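Local coordinates for phosphoinositol-specific phospholipase C (Pseudomonas sp., PDB 5FYO), which probably hydrolyses the phosphodiester bond of phosphatidylinositol lipids, with a calcium ion bound at its presumed active site, at residues C25-E30 / A281-A286. Numbering follows the deposited sequence.
Sequences CHNCYE and AYYRFA. With CA (calcium ion), chain C.
Cys-25, the last residue of strand 20-25, sets its CB 3.7 Å from CD2 of Phe-285. Carbonyl O of Cys-25 lies 3.4 Å from CB of Ala-281. At His-26 the parallel pairing with strand 279-282 runs out: its N gives a weak, bent bond to O of Tyr-282 (3.1 Å, 125° at the hydrogen). With CG anti to the backbone N (chi1 -171°), the His-26 imidazole lies alongside the Tyr-283 phenol, both side chains pointing the same way, in an offset stack with centroids 4.3 Å apart and planes 12° from parallel. CE1 of His-26 comes 3.2 Å from OH of Tyr-283. An alanine in place of Tyr-283 would take away the phenol and would probably leave one imidazole face without its stacking partner, the ring's tilt then resting more on its two water bonds. The parallel strands 20-25 and 279-282 are neighbours ending on the same side, and the calcium sits just beyond the C-terminal end of 20-25, consistent with the TIM-barrel fold of this family, whose active sites lie at the C-terminal ends of the strands. Water 2 links ND1 of His-26 to O of Ala-281, and water 3 joins NE2 to the calcium, placing His-26 in the metal's second shell. Water 1 donates to the carbonyl oxygens of His-26 and Tyr-283. Asn-27 is a calcium ligand, together with Glu-48, Asp-50 and Asp-119. Cys-28, joined to Cys-25 by a disulfide, lays its CB near CE2 of the Phe-285 ring. A type I beta turn runs from Asn-27 to Glu-30, closed by the hydrogen bond from Glu-30 N to Asn-27 O.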
loop_
_atom_site.group_PDB
_atom_site.type_symbol
_atom_site.label_atom_id
_atom_site.label_comp_id
_atom_site.label_asym_id
_atom_site.label_seq_id
_atom_site.Cartn_x
_atom_site.Cartn_y
_atom_site.Cartn_z
ATOM N N CYS A 25 2.489 -1.310 9.349
ATOM C CA CYS A 25 2.709 -0.063 10.035
ATOM C C CYS A 25 1.547 0.897 9.792
ATOM O O CYS A 25 0.751 0.711 8.874
ATOM C CB CYS A 25 4.035 0.580 9.642
ATOM S SG CYS A 25 3.968 1.682 8.203
ATOM N N HIS A 26 1.506 1.960 10.584
ATOM C CA HIS A 26 0.665 3.113 10.276
ATOM C C HIS A 26 1.626 4.307 10.295
ATOM O O HIS A 26 2.146 4.674 11.365
ATOM C CB HIS A 26 -0.500 3.241 11.289
ATOM C CG HIS A 26 -1.526 4.271 10.912
ATOM N ND1 HIS A 26 -2.702 4.459 11.604
ATOM C CD2 HIS A 26 -1.574 5.122 9.865
ATOM C CE1 HIS A 26 -3.389 5.437 11.045
ATOM N NE2 HIS A 26 -2.722 5.856 9.983
ATOM N N ASN A 27 1.827 4.941 9.134
ATOM C CA ASN A 27 2.611 6.181 9.046
ATOM C C ASN A 27 4.031 5.993 9.577
ATOM O O ASN A 27 4.619 6.907 10.189
ATOM C CB ASN A 27 1.917 7.360 9.736
ATOM C CG ASN A 27 0.620 7.780 9.039
ATOM O OD1 ASN A 27 0.387 7.445 7.880
ATOM N ND2 ASN A 27 -0.235 8.519 9.751
ATOM N N CYS A 28 4.640 4.857 9.234
ATOM C CA CYS A 28 5.950 4.522 9.782
ATOM C C CYS A 28 7.117 5.335 9.191
ATOM O O CYS A 28 8.262 5.191 9.620
ATOM C CB CYS A 28 6.280 3.045 9.731
ATOM S SG CYS A 28 6.147 2.368 8.092
ATOM N N TYR A 29 6.829 6.184 8.202
ATOM C CA TYR A 29 7.771 7.175 7.701
ATOM C C TYR A 29 8.036 8.290 8.727
ATOM O O TYR A 29 9.003 9.016 8.571
ATOM C CB TYR A 29 7.268 7.791 6.366
ATOM C CG TYR A 29 6.103 8.681 6.606
ATOM C CD1 TYR A 29 6.266 10.046 6.938
ATOM C CD2 TYR A 29 4.800 8.181 6.540
ATOM C CE1 TYR A 29 5.172 10.842 7.239
ATOM C CE2 TYR A 29 3.706 8.985 6.838
ATOM C CZ TYR A 29 3.897 10.322 7.170
ATOM O OH TYR A 29 2.821 11.130 7.510
ATOM N N GLU A 30 7.199 8.426 9.763
ATOM C CA GLU A 30 7.402 9.454 10.769
ATOM C C GLU A 30 8.507 9.051 11.761
ATOM O O GLU A 30 8.542 7.902 12.230
ATOM C CB GLU A 30 6.114 9.758 11.541
ATOM C CG GLU A 30 4.972 10.285 10.684
ATOM C CD GLU A 30 3.810 10.812 11.503
ATOM O OE1 GLU A 30 4.001 11.800 12.245
ATOM O OE2 GLU A 30 2.677 10.285 11.348
ATOM N N ALA A 281 -3.110 -2.093 10.421
ATOM C CA ALA A 281 -2.125 -1.000 10.534
ATOM C C ALA A 281 -2.015 -0.543 12.014
ATOM O O ALA A 281 -3.007 -0.104 12.628
ATOM C CB ALA A 281 -2.546 0.156 9.670
ATOM N N TYR A 282 -0.783 -0.585 12.541
ATOM C CA TYR A 282 -0.509 -0.151 13.903
ATOM C C TYR A 282 0.614 0.870 13.941
ATOM O O TYR A 282 1.671 0.649 13.344
ATOM C CB TYR A 282 -0.054 -1.309 14.741
ATOM C CG TYR A 282 -1.085 -2.355 15.010
ATOM C CD1 TYR A 282 -1.227 -3.437 14.153
ATOM C CD2 TYR A 282 -1.829 -2.337 16.196
ATOM C CE1 TYR A 282 -2.116 -4.473 14.472
ATOM C CE2 TYR A 282 -2.728 -3.332 16.512
ATOM C CZ TYR A 282 -2.877 -4.400 15.643
ATOM O OH TYR A 282 -3.764 -5.398 15.964
ATOM N N TYR A 283 0.414 1.954 14.677
ATOM C CA TYR A 283 1.507 2.889 14.915
ATOM C C TYR A 283 2.684 2.158 15.567
ATOM O O TYR A 283 3.841 2.305 15.140
ATOM C CB TYR A 283 1.053 4.044 15.809
ATOM C CG TYR A 283 -0.017 4.948 15.217
ATOM C CD1 TYR A 283 0.266 5.762 14.128
ATOM C CD2 TYR A 283 -1.311 4.981 15.711
ATOM C CE1 TYR A 283 -0.673 6.590 13.586
ATOM C CE2 TYR A 283 -2.285 5.834 15.172
ATOM C CZ TYR A 283 -1.949 6.641 14.094
ATOM O OH TYR A 283 -2.858 7.482 13.502
ATOM N N ARG A 284 2.384 1.378 16.613
ATOM C CA ARG A 284 3.395 0.617 17.357
ATOM C C ARG A 284 3.379 -0.841 16.841
ATOM O O ARG A 284 2.870 -1.763 17.484
ATOM C CB ARG A 284 3.110 0.689 18.855
ATOM C CG ARG A 284 3.182 2.110 19.375
ATOM N NH2 ARG A 284 4.695 5.205 19.379
ATOM N N PHE A 285 3.892 -1.011 15.632
ATOM C CA PHE A 285 3.835 -2.315 14.915
ATOM C C PHE A 285 4.691 -3.427 15.563
ATOM O O PHE A 285 4.261 -4.588 15.596
ATOM C CB PHE A 285 4.187 -2.153 13.422
ATOM C CG PHE A 285 5.462 -1.344 13.184
ATOM C CD1 PHE A 285 6.705 -1.962 13.209
ATOM C CD2 PHE A 285 5.397 0.009 13.027
ATOM C CE1 PHE A 285 7.865 -1.241 13.047
ATOM C CE2 PHE A 285 6.576 0.745 12.903
ATOM C CZ PHE A 285 7.794 0.119 12.877
ATOM N N ALA A 286 5.869 -3.076 16.081
ATOM C CA ALA A 286 6.775 -4.083 16.615
ATOM C C ALA A 286 6.181 -4.765 17.886
ATOM O O ALA A 286 6.415 -5.933 18.144
ATOM C CB ALA A 286 8.141 -3.471 16.914
HETATM CA CA CA C . -1.237 7.836 6.129
HETATM O O HOH W 1 4.166 3.051 12.334
HETATM O O HOH W 2 -3.560 2.462 13.327
HETATM O O HOH W 3 -3.359 7.105 7.344
HETATM O O HOH W 4 -1.856 9.818 7.279
#